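Local coordinates for protein p-nitrophenyl phosphatase (Pho2) (Archaeoglobus fulgidus, PDB 3QGM) that probably hydrolyses phosphate esters as a metal-binding phosphatase of the haloacid dehalogenase superfamily, at residues Lys35-Gly40 with Phe64-Gly69; Ser47-Ser50 with Ile56-Glu59; Val191-Ala196 with Lys222-Glu227. One frame throughout, in Å; residues are numbered along the deposited sequence.

Contact 1 of 3, residues Lys35-Gly40 with Phe64-Gly69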
ATOM      1  N   LYS A  35     -32.088 -27.003   5.926  1.00 41.77           N
ATOM      2  CA  LYS A  35     -32.104 -28.202   6.767  1.00 43.04           C
ATOM      3  C   LYS A  35     -31.639 -27.915   8.195  1.00 43.44           C
ATOM      4  O   LYS A  35     -32.169 -28.522   9.146  1.00 43.20           O
ATOM      5  CB  LYS A  35     -31.291 -29.368   6.168  1.00 43.64           C
ATOM      6  CG  LYS A  35     -31.985 -30.112   5.000  1.00 47.58           C
ATOM      7  CD  LYS A  35     -31.768 -29.448   3.622  1.00 50.12           C
ATOM      8  CE  LYS A  35     -32.068 -30.385   2.418  1.00 53.28           C
ATOM      9  NZ  LYS A  35     -32.303 -29.600   1.132  1.00 55.18           N
ATOM     10  N   LEU A  36     -30.678 -26.994   8.346  1.00 43.09           N
ATOM     11  CA  LEU A  36     -30.209 -26.574   9.679  1.00 43.80           C
ATOM     12  C   LEU A  36     -31.272 -25.862  10.542  1.00 44.39           C
ATOM     13  O   LEU A  36     -31.338 -26.109  11.737  1.00 44.45           O
ATOM     14  CB  LEU A  36     -28.963 -25.671   9.583  1.00 43.61           C
ATOM     15  CG  LEU A  36     -27.595 -26.359   9.455  1.00 44.01           C
ATOM     16  CD1 LEU A  36     -26.484 -25.305   9.357  1.00 44.08           C
ATOM     17  CD2 LEU A  36     -27.336 -27.313  10.617  1.00 44.55           C
ATOM     18  N   LYS A  37     -32.034 -24.942   9.937  1.00 44.61           N
ATOM     19  CA  LYS A  37     -33.116 -24.222  10.609  0.50 44.71           C
ATOM     20  C   LYS A  37     -34.172 -25.228  11.061  1.00 46.59           C
ATOM     21  O   LYS A  37     -34.666 -25.197  12.209  1.00 47.28           O
ATOM     22  CB  LYS A  37     -33.762 -23.205   9.658  0.50 43.63           C
ATOM     23  CG  LYS A  37     -32.844 -22.081   9.185  0.50 40.07           C
ATOM     24  CD  LYS A  37     -33.560 -21.096   8.233  0.50 34.71           C
ATOM     25  CE  LYS A  37     -33.779 -21.691   6.839  0.50 29.39           C
ATOM     26  NZ  LYS A  37     -34.448 -20.815   5.906  0.50 20.49           N
ATOM     27  N   GLU A  38     -34.506 -26.124  10.131  1.00 48.32           N
ATOM     28  CA  GLU A  38     -35.458 -27.233  10.332  1.00 49.65           C
ATOM     29  C   GLU A  38     -35.073 -28.144  11.497  1.00 50.40           C
ATOM     30  O   GLU A  38     -35.945 -28.666  12.201  1.00 51.31           O
ATOM     31  CB  GLU A  38     -35.468 -28.094   9.081  1.00 49.86           C
ATOM     32  CG  GLU A  38     -36.810 -28.347   8.461  1.00 53.00           C
ATOM     33  CD  GLU A  38     -36.793 -29.605   7.567  1.00 57.70           C
ATOM     34  OE1 GLU A  38     -37.197 -29.513   6.373  1.00 62.28           O
ATOM     35  OE2 GLU A  38     -36.362 -30.692   8.064  1.00 61.09           O
ATOM     36  N   LEU A  39     -33.775 -28.387  11.669  1.00 50.07           N
ATOM     37  CA  LEU A  39     -33.282 -29.126  12.837  1.00 50.82           C
ATOM     38  C   LEU A  39     -33.186 -28.216  14.062  1.00 50.38           C
ATOM     39  O   LEU A  39     -32.614 -28.639  15.072  1.00 51.49           O
ATOM     40  CB  LEU A  39     -31.889 -29.713  12.584  1.00 51.29           C
ATOM     41  CG  LEU A  39     -31.688 -31.166  12.151  1.00 53.63           C
ATOM     42  CD1 LEU A  39     -32.885 -31.740  11.436  1.00 54.97           C
ATOM     43  CD2 LEU A  39     -30.410 -31.240  11.280  1.00 53.78           C
ATOM     44  N   GLY A  40     -33.672 -26.968  13.968  1.00 48.21           N
ATOM     45  CA  GLY A  40     -33.669 -26.058  15.111  1.00 47.26           C
ATOM     46  C   GLY A  40     -32.311 -25.502  15.530  1.00 46.70           C
ATOM     47  O   GLY A  40     -32.189 -24.968  16.637  1.00 46.78           O
ATOM     48  N   PHE A  64     -32.404 -15.589  -1.869  1.00 36.72           N
ATOM     49  CA  PHE A  64     -32.034 -17.003  -2.068  1.00 37.64           C
ATOM     50  C   PHE A  64     -33.095 -17.963  -1.545  1.00 37.46           C
ATOM     51  O   PHE A  64     -33.016 -19.165  -1.745  1.00 37.85           O
ATOM     52  CB  PHE A  64     -30.707 -17.318  -1.346  1.00 37.42           C
ATOM     53  CG  PHE A  64     -29.505 -16.586  -1.897  1.00 37.12           C
ATOM     54  CD1 PHE A  64     -29.516 -16.025  -3.157  1.00 38.22           C
ATOM     55  CD2 PHE A  64     -28.350 -16.481  -1.148  1.00 37.03           C
ATOM     56  CE1 PHE A  64     -28.418 -15.377  -3.645  1.00 38.16           C
ATOM     57  CE2 PHE A  64     -27.240 -15.821  -1.644  1.00 36.07           C
ATOM     58  CZ  PHE A  64     -27.282 -15.252  -2.876  1.00 36.90           C
ATOM     59  N   GLY A  65     -34.066 -17.446  -0.805  1.00 37.84           N
ATOM     60  CA  GLY A  65     -35.152 -18.276  -0.327  1.00 37.96           C
ATOM     61  C   GLY A  65     -35.047 -18.590   1.144  1.00 38.56           C
ATOM     62  O   GLY A  65     -35.807 -19.410   1.661  1.00 38.74           O
ATOM     63  N   LEU A  66     -34.101 -17.952   1.833  1.00 38.28           N
ATOM     64  CA  LEU A  66     -33.865 -18.250   3.231  1.00 38.26           C
ATOM     65  C   LEU A  66     -34.710 -17.305   4.084  1.00 39.35           C
ATOM     66  O   LEU A  66     -34.929 -16.138   3.722  1.00 38.29           O
ATOM     67  CB  LEU A  66     -32.365 -18.111   3.580  1.00 37.97           C
ATOM     68  CG  LEU A  66     -31.383 -18.869   2.668  1.00 36.79           C
ATOM     69  CD1 LEU A  66     -29.996 -18.829   3.251  1.00 36.95           C
ATOM     70  CD2 LEU A  66     -31.800 -20.297   2.464  1.00 37.09           C
ATOM     71  N   GLU A  67     -35.153 -17.838   5.213  1.00 40.22           N
ATOM     72  CA  GLU A  67     -35.899 -17.111   6.197  1.00 42.42           C
ATOM     73  C   GLU A  67     -34.856 -16.661   7.205  1.00 41.80           C
ATOM     74  O   GLU A  67     -34.257 -17.493   7.870  1.00 42.37           O
ATOM     75  CB  GLU A  67     -36.921 -18.034   6.861  1.00 43.78           C
ATOM     76  CG  GLU A  67     -38.216 -17.359   7.297  1.00 48.42           C
ATOM     77  CD  GLU A  67     -39.443 -18.034   6.656  1.00 54.26           C
ATOM     78  OE1 GLU A  67     -39.643 -17.847   5.427  1.00 56.89           O
ATOM     79  OE2 GLU A  67     -40.186 -18.762   7.363  1.00 57.33           O
ATOM     80  N   VAL A  68     -34.640 -15.350   7.286  1.00 40.98           N
ATOM     81  CA  VAL A  68     -33.492 -14.775   8.004  1.00 40.71           C
ATOM     82  C   VAL A  68     -33.957 -13.463   8.604  1.00 40.12           C
ATOM     83  O   VAL A  68     -34.547 -12.639   7.919  1.00 39.74           O
ATOM     84  CB  VAL A  68     -32.276 -14.489   7.032  1.00 40.35           C
ATOM     85  CG1 VAL A  68     -31.054 -14.035   7.777  1.00 40.12           C
ATOM     86  CG2 VAL A  68     -31.933 -15.712   6.185  1.00 40.34           C
ATOM     87  N   GLY A  69     -33.717 -13.279   9.887  1.00 40.78           N
ATOM     88  CA  GLY A  69     -33.921 -11.966  10.541  1.00 40.51           C
ATOM     89  C   GLY A  69     -32.642 -11.125  10.621  1.00 39.94           C
ATOM     90  O   GLY A  69     -31.537 -11.656  10.528  1.00 38.36           O
TER
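Lys-37, near the C-terminal end of helix 27-38, reaches across to Leu-66 and Glu-67 in the loop that follows helix 54-63. The backbones stay well apart, with 8.8 Å between the CA atoms of Lys-37 and Glu-67, and one lysine chain spans the gap. Its CB heads for the loop, and Lys-37 CD comes to 3.7 Å from Glu-67 O. Beyond CD the chain bends at chi3 (-74°), which brings NZ up to the N-H side of Glu-67 N. The lysine was modelled in two conformations, and every NZ distance here is for one of them. The 3.1 Å separation of Lys-37 NZ and Glu-67 N is doubtful in detail, and since both atoms are donors it is no hydrogen bond.

The firm side of the contact is Leu-66. Its CB lies 4.1 Å from Lys-37 NZ, while its isobutyl group is buried among Val-30, Val-33 and Lys-34 of helix 27-38 and Ile-19 of a nearby loop. Glu-67 makes the loose side. Its CB comes within 3.8 Å of Lys-37 NZ, but the chain bends at chi2 (123°) and takes the carboxylate away into an exposed position. Glu-67 OE1 ends 6.0 Å from Lys-37 NZ, so the opposite charges would attract only weakly at most.

Helices 27-38 and 54-63 each end in a Schellman motif, with Gly-40 and Gly-65 supplying the positive phi. Behind the contact, Leu-36 faces Ile-43 of strand 42-47 and also touches helix 259-264. Val-68 packs on Phe-45 of the same strand, and Phe-64 rests on Val-30, so the loop leading to edge strand 73-75 is laid against helix 27-38 and the parallel sheet.

Contact 2 of 3, residues Ser47-Ser50 with Ile56-Glu59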
ATOM      1  N   SER A  47     -19.923 -12.096   7.476  1.00 29.11           N
ATOM      2  CA  SER A  47     -19.240 -11.736   6.244  1.00 28.51           C
ATOM      3  C   SER A  47     -18.323 -10.560   6.453  1.00 27.53           C
ATOM      4  O   SER A  47     -18.647  -9.653   7.189  1.00 24.87           O
ATOM      5  CB  SER A  47     -20.249 -11.319   5.177  1.00 28.98           C
ATOM      6  OG  SER A  47     -19.595 -10.722   4.091  1.00 30.64           O
ATOM      7  N   ASN A  48     -17.166 -10.605   5.772  1.00 26.57           N
ATOM      8  CA  ASN A  48     -16.202  -9.539   5.836  1.00 26.69           C
ATOM      9  C   ASN A  48     -16.497  -8.439   4.866  1.00 26.01           C
ATOM     10  O   ASN A  48     -15.698  -7.524   4.750  1.00 26.70           O
ATOM     11  CB  ASN A  48     -14.804 -10.082   5.547  1.00 27.88           C
ATOM     12  CG  ASN A  48     -14.127 -10.623   6.786  1.00 26.57           C
ATOM     13  OD1 ASN A  48     -14.734 -10.693   7.846  1.00 23.85           O
ATOM     14  ND2 ASN A  48     -12.824 -10.945   6.662  1.00 24.52           N
ATOM     15  N   ASN A  49     -17.612  -8.535   4.147  1.00 26.16           N
ATOM     16  CA  ASN A  49     -18.006  -7.507   3.176  1.00 26.37           C
ATOM     17  C   ASN A  49     -17.768  -6.131   3.744  1.00 25.29           C
ATOM     18  O   ASN A  49     -18.294  -5.768   4.814  1.00 24.56           O
ATOM     19  CB  ASN A  49     -19.494  -7.634   2.773  1.00 26.54           C
ATOM     20  CG  ASN A  49     -19.830  -6.830   1.530  1.00 30.21           C
ATOM     21  OD1 ASN A  49     -19.684  -5.626   1.517  1.00 32.37           O
ATOM     22  ND2 ASN A  49     -20.284  -7.502   0.480  1.00 32.54           N
ATOM     23  N   SER A  50     -16.991  -5.351   3.013  1.00 23.80           N
ATOM     24  CA  SER A  50     -16.530  -4.036   3.458  1.00 25.81           C
ATOM     25  C   SER A  50     -17.397  -2.855   2.970  1.00 24.72           C
ATOM     26  O   SER A  50     -17.266  -1.723   3.450  1.00 24.23           O
ATOM     27  CB  SER A  50     -15.103  -3.859   2.897  1.00 26.52           C
ATOM     28  OG  SER A  50     -14.579  -2.595   3.195  1.00 33.67           O
ATOM     29  N   ILE A  56     -28.612  -4.886   2.976  1.00 25.98           N
ATOM     30  CA  ILE A  56     -28.405  -5.460   1.606  1.00 25.58           C
ATOM     31  C   ILE A  56     -28.165  -6.976   1.646  1.00 26.11           C
ATOM     32  O   ILE A  56     -28.798  -7.775   0.895  1.00 26.52           O
ATOM     33  CB  ILE A  56     -27.236  -4.794   0.887  1.00 24.62           C
ATOM     34  CG1 ILE A  56     -27.487  -3.282   0.728  1.00 25.20           C
ATOM     35  CG2 ILE A  56     -26.882  -5.519  -0.388  1.00 24.93           C
ATOM     36  CD1 ILE A  56     -28.663  -2.896  -0.083  1.00 25.36           C
ATOM     37  N   LEU A  57     -27.259  -7.388   2.527  1.00 26.33           N
ATOM     38  CA  LEU A  57     -26.949  -8.814   2.665  1.00 26.44           C
ATOM     39  C   LEU A  57     -28.108  -9.628   3.244  1.00 25.58           C
ATOM     40  O   LEU A  57     -28.331 -10.787   2.849  1.00 26.47           O
ATOM     41  CB  LEU A  57     -25.651  -8.988   3.482  1.00 27.58           C
ATOM     42  CG  LEU A  57     -24.363  -8.586   2.723  1.00 30.23           C
ATOM     43  CD1 LEU A  57     -23.096  -8.807   3.558  1.00 35.09           C
ATOM     44  CD2 LEU A  57     -24.260  -9.385   1.418  1.00 32.46           C
ATOM     45  N   LEU A  58     -28.861  -9.030   4.158  1.00 24.64           N
ATOM     46  CA  LEU A  58     -30.114  -9.589   4.649  1.00 24.67           C
ATOM     47  C   LEU A  58     -31.037  -9.810   3.468  1.00 25.37           C
ATOM     48  O   LEU A  58     -31.528 -10.919   3.247  1.00 25.65           O
ATOM     49  CB  LEU A  58     -30.771  -8.650   5.677  1.00 24.00           C
ATOM     50  CG  LEU A  58     -32.101  -9.065   6.338  1.00 27.10           C
ATOM     51  CD1 LEU A  58     -31.891 -10.425   7.011  1.00 23.01           C
ATOM     52  CD2 LEU A  58     -32.710  -8.007   7.308  1.00 27.41           C
ATOM     53  N   GLU A  59     -31.262  -8.760   2.682  1.00 25.84           N
ATOM     54  CA  GLU A  59     -32.151  -8.868   1.543  1.00 25.73           C
ATOM     55  C   GLU A  59     -31.620  -9.902   0.542  1.00 26.01           C
ATOM     56  O   GLU A  59     -32.388 -10.703   0.061  1.00 28.42           O
ATOM     57  CB  GLU A  59     -32.405  -7.479   0.908  1.00 24.88           C
ATOM     58  CG  GLU A  59     -33.333  -6.671   1.781  1.00 25.82           C
ATOM     59  CD  GLU A  59     -33.521  -5.207   1.338  1.00 26.38           C
ATOM     60  OE1 GLU A  59     -33.119  -4.838   0.222  1.00 27.14           O
ATOM     61  OE2 GLU A  59     -34.076  -4.457   2.138  1.00 23.80           O
TER
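Ser-47 and Leu-57 make the closest backbone approach, 9.0 Å between their CA atoms, as the chain leaves strand 42-47, turns through residues 48-50 and comes back past itself in helix 54-63. This is the start of a beta-alpha-beta crossover in the Rossmann-like HAD domain. A serine at the end of the second strand in chain order of the core sheet is consistent with motif II of that superfamily.

All the touching across the contact is done by one methyl. Leu-57 sends its CB toward the turn, and with chi2 at -179° its CD1 stands anti to CA, at full stretch from the helix. There it meets two side chains of the turn. Asn-49 CB sits 3.9 Å from Leu-57 CD1, so the asparagine offers its aliphatic root to the leucine. Asn-49 OD1 accepts from the backbone N atoms of Thr-51 and Arg-52, which fixes the chain just ahead of the helix. Val-75 of edge strand 73-75 touches Ser-47, Asn-49 and Leu-57 alike, adding an apolar neighbour to the cluster.

The turn also holds itself together. Ser-47 has OG anti to its own N (chi1 168°), which swings the hydroxyl forward along the chain, where it receives the N-H of Asn-49 in an ST turn. That bond, Asn-49 N to Ser-47 OG, is 3.0 Å long and nearly straight at 165°. Asn-48 points its CB away from the helix; its ND2 hydrogen-bonds Asp-153 OD2, and its OD1 accepts from Lys-187 N. The serine oxygen that takes the backbone N-H also borders the leucine, with Ser-47 OG 4.0 Å from Leu-57 CD1.

Contact 3 of 3, residues Val191-Ala196 with Lys222-Glu227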
ATOM      1  N   VAL A 191     -12.671  -9.919  17.181  1.00 32.69           N
ATOM      2  CA  VAL A 191     -13.695  -8.898  17.326  1.00 31.93           C
ATOM      3  C   VAL A 191     -15.048  -9.323  16.693  1.00 30.47           C
ATOM      4  O   VAL A 191     -16.046  -9.396  17.410  1.00 29.26           O
ATOM      5  CB  VAL A 191     -13.189  -7.518  16.826  1.00 31.50           C
ATOM      6  CG1 VAL A 191     -14.257  -6.514  16.988  1.00 34.03           C
ATOM      7  CG2 VAL A 191     -11.930  -7.096  17.634  1.00 35.20           C
ATOM      8  N   ILE A 192     -15.115  -9.600  15.380  1.00 28.62           N
ATOM      9  CA  ILE A 192     -16.411  -9.992  14.782  1.00 27.29           C
ATOM     10  C   ILE A 192     -16.913 -11.348  15.349  1.00 28.00           C
ATOM     11  O   ILE A 192     -18.133 -11.520  15.623  1.00 27.54           O
ATOM     12  CB  ILE A 192     -16.376  -9.970  13.242  1.00 27.44           C
ATOM     13  CG1 ILE A 192     -17.791 -10.058  12.664  1.00 25.38           C
ATOM     14  CG2 ILE A 192     -15.468 -11.065  12.710  1.00 23.00           C
ATOM     15  CD1 ILE A 192     -17.860  -9.674  11.200  1.00 20.78           C
HETATM   16  N   MSE A 193     -15.977 -12.232  15.648  1.00 27.71           N
HETATM   17  CA  MSE A 193     -16.297 -13.553  16.156  1.00 30.69           C
HETATM   18  C   MSE A 193     -16.947 -13.556  17.575  1.00 32.78           C
HETATM   19  O   MSE A 193     -17.932 -14.274  17.817  1.00 33.68           O
HETATM   20  CB  MSE A 193     -15.038 -14.446  16.084  1.00 30.34           C
HETATM   21  CG  MSE A 193     -14.565 -14.627  14.620  1.00 26.58           C
HETATM   22 SE   MSE A 193     -15.907 -15.296  13.329  0.60 25.94          SE
HETATM   23  CE  MSE A 193     -16.040 -17.184  13.845  1.00 24.22           C
ATOM     24  N   ARG A 194     -16.419 -12.737  18.483  1.00 34.91           N
ATOM     25  CA  ARG A 194     -16.984 -12.612  19.804  1.00 36.35           C
ATOM     26  C   ARG A 194     -18.330 -11.898  19.718  1.00 35.94           C
ATOM     27  O   ARG A 194     -19.238 -12.200  20.498  1.00 34.59           O
ATOM     28  CB  ARG A 194     -16.001 -11.940  20.781  1.00 38.10           C
ATOM     29  CG  ARG A 194     -14.741 -12.819  20.944  1.00 41.65           C
ATOM     30  CD  ARG A 194     -13.814 -12.506  22.147  1.00 47.94           C
ATOM     31  NE  ARG A 194     -12.600 -13.347  22.084  1.00 49.71           N
ATOM     32  CZ  ARG A 194     -12.562 -14.663  22.334  1.00 54.02           C
ATOM     33  NH1 ARG A 194     -11.410 -15.320  22.204  1.00 54.63           N
ATOM     34  NH2 ARG A 194     -13.663 -15.342  22.717  1.00 55.20           N
ATOM     35  N   GLU A 195     -18.500 -11.008  18.738  1.00 34.64           N
ATOM     36  CA  GLU A 195     -19.814 -10.394  18.573  1.00 34.36           C
ATOM     37  C   GLU A 195     -20.827 -11.459  18.158  1.00 33.64           C
ATOM     38  O   GLU A 195     -21.971 -11.433  18.626  1.00 32.97           O
ATOM     39  CB  GLU A 195     -19.820  -9.222  17.592  1.00 34.24           C
ATOM     40  CG  GLU A 195     -21.209  -8.601  17.341  1.00 36.09           C
ATOM     41  CD  GLU A 195     -21.790  -7.856  18.555  1.00 41.30           C
ATOM     42  OE1 GLU A 195     -21.101  -7.743  19.592  1.00 43.80           O
ATOM     43  OE2 GLU A 195     -22.937  -7.377  18.468  1.00 41.73           O
ATOM     44  N   ALA A 196     -20.409 -12.374  17.288  1.00 31.99           N
ATOM     45  CA  ALA A 196     -21.314 -13.396  16.769  1.00 31.95           C
ATOM     46  C   ALA A 196     -21.748 -14.380  17.871  1.00 33.04           C
ATOM     47  O   ALA A 196     -22.925 -14.761  17.943  1.00 33.61           O
ATOM     48  CB  ALA A 196     -20.690 -14.157  15.595  1.00 29.95           C
ATOM     49  N   LYS A 222     -10.391 -21.150  15.220  1.00 37.44           N
ATOM     50  CA  LYS A 222      -9.356 -21.502  16.192  1.00 39.37           C
ATOM     51  C   LYS A 222      -9.198 -20.414  17.255  1.00 39.33           C
ATOM     52  O   LYS A 222      -9.025 -20.711  18.441  1.00 39.56           O
ATOM     53  CB  LYS A 222      -8.026 -21.725  15.497  1.00 39.57           C
ATOM     54  CG  LYS A 222      -8.062 -22.807  14.450  1.00 41.16           C
ATOM     55  CD  LYS A 222      -7.449 -24.056  14.928  1.00 44.05           C
ATOM     56  CE  LYS A 222      -7.485 -25.147  13.868  1.00 45.97           C
ATOM     57  NZ  LYS A 222      -7.516 -26.481  14.571  1.00 45.31           N
ATOM     58  N   ALA A 223      -9.310 -19.164  16.831  1.00 38.82           N
ATOM     59  CA  ALA A 223      -9.051 -18.055  17.717  1.00 39.30           C
ATOM     60  C   ALA A 223     -10.099 -17.927  18.826  1.00 39.46           C
ATOM     61  O   ALA A 223      -9.749 -17.510  19.938  1.00 40.67           O
ATOM     62  CB  ALA A 223      -8.931 -16.757  16.919  1.00 38.73           C
ATOM     63  N   ILE A 224     -11.354 -18.305  18.563  1.00 38.50           N
ATOM     64  CA  ILE A 224     -12.381 -18.274  19.622  1.00 38.30           C
ATOM     65  C   ILE A 224     -12.583 -19.665  20.268  1.00 38.57           C
ATOM     66  O   ILE A 224     -13.409 -19.825  21.165  1.00 38.38           O
ATOM     67  CB  ILE A 224     -13.755 -17.622  19.174  1.00 38.01           C
ATOM     68  CG1 ILE A 224     -14.232 -18.076  17.806  1.00 38.27           C
ATOM     69  CG2 ILE A 224     -13.638 -16.106  19.052  1.00 36.81           C
ATOM     70  CD1 ILE A 224     -14.373 -19.458  17.645  1.00 40.50           C
ATOM     71  N   GLY A 225     -11.779 -20.640  19.860  1.00 37.26           N
ATOM     72  CA  GLY A 225     -11.874 -21.976  20.424  1.00 38.28           C
ATOM     73  C   GLY A 225     -13.127 -22.718  19.993  1.00 38.05           C
ATOM     74  O   GLY A 225     -13.636 -23.530  20.738  1.00 38.65           O
ATOM     75  N   ALA A 226     -13.619 -22.432  18.781  1.00 36.63           N
ATOM     76  CA  ALA A 226     -14.746 -23.163  18.204  1.00 35.82           C
ATOM     77  C   ALA A 226     -14.256 -24.131  17.142  1.00 35.84           C
ATOM     78  O   ALA A 226     -13.344 -23.807  16.362  1.00 35.66           O
ATOM     79  CB  ALA A 226     -15.733 -22.180  17.576  1.00 34.03           C
ATOM     80  N   GLU A 227     -14.929 -25.275  17.044  1.00 36.42           N
ATOM     81  CA  GLU A 227     -14.616 -26.274  16.023  1.00 37.18           C
ATOM     82  C   GLU A 227     -14.868 -25.669  14.664  1.00 34.99           C
ATOM     83  O   GLU A 227     -15.747 -24.834  14.516  1.00 33.92           O
ATOM     84  CB  GLU A 227     -15.492 -27.531  16.168  1.00 37.77           C
ATOM     85  CG  GLU A 227     -15.221 -28.345  17.414  1.00 44.35           C
ATOM     86  CD  GLU A 227     -15.890 -29.713  17.339  1.00 48.26           C
ATOM     87  OE1 GLU A 227     -17.032 -29.823  17.801  1.00 52.09           O
ATOM     88  OE2 GLU A 227     -15.294 -30.648  16.765  1.00 53.82           O
TER
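Arg-194 of helix 190-200 lays its side chain along Ile-224 in the last turn of helix 214-224, and the two side chains slide past each other in opposite directions. The arginine CB leaves the helix without pointing at its partner. Its CG makes the first contact, 3.9 Å from Ile-224 CG2. From there the chain runs extended to NE (chi2 -165°, chi3 -175°), with CD and NE passing by at longer range, and the guanidinium then comes down over the same methyl. Ile-224 CG2 stands 3.6 Å from the guanidinium plane, over its centre, so a flat charged group is packed face-on against a methyl, by van der Waals contact. At the tip, NH2 keeps to that methyl, whereas NH1 also approaches a carbonyl of the last turn of helix 214-224: Arg-194 NH1 is 3.6 Å from Ala-223 O, oblique to the guanidinium and not a hydrogen bond. The arginine belongs to the exposed side of the contact.

The buried side is Met-193, present as selenomethionine. Its CB touches Ile-224 CG2 at 3.7 Å, so one isoleucine methyl is held between the root of Met-193 and the arginine chain. Ile-224 CG1 follows at 4.1 Å from Met-193 CB. Ile-224 CG1 sits between the backbone N and carbonyl carbon (chi1 44°), which leaves CG2 beside the N and facing helix 190-200. Met-193 bends at chi2 and chi3, and its side chain also packs on Val-209 of strand 207-211 and on Lys-187.

Gly-225 closes helix 214-224 in a Schellman motif, and the chain enters strand 227-231. Two helices packed side by side on a parallel sheet, joined through strand 207-211, are the layered arrangement of the Rossmann-like HAD core.

Contact 2 is nested within the loop closed by contact 1, and their centres lie about 17 Å apart. They touch through Leu-58, whose CD1 is 3.6 Å from Val-68 O. Contact 3 comes later in the chain, yet it reaches contact 2: Ile-192 CD1 packs 4.1 Å from Ser-47 O, with the centres about 18 Å apart. Contacts 1 and 3 do not meet; about 12 Å separates their nearest atoms. The calcium ion, bound by Asp-14, Asp-16 and Asp-212, is about 8 Å from the side chain of Ser-47 and about 11 Å from that of Met-193. Contact 1 is more peripheral, with Leu-66 about 12 Å from Asp-16, side chain to side chain.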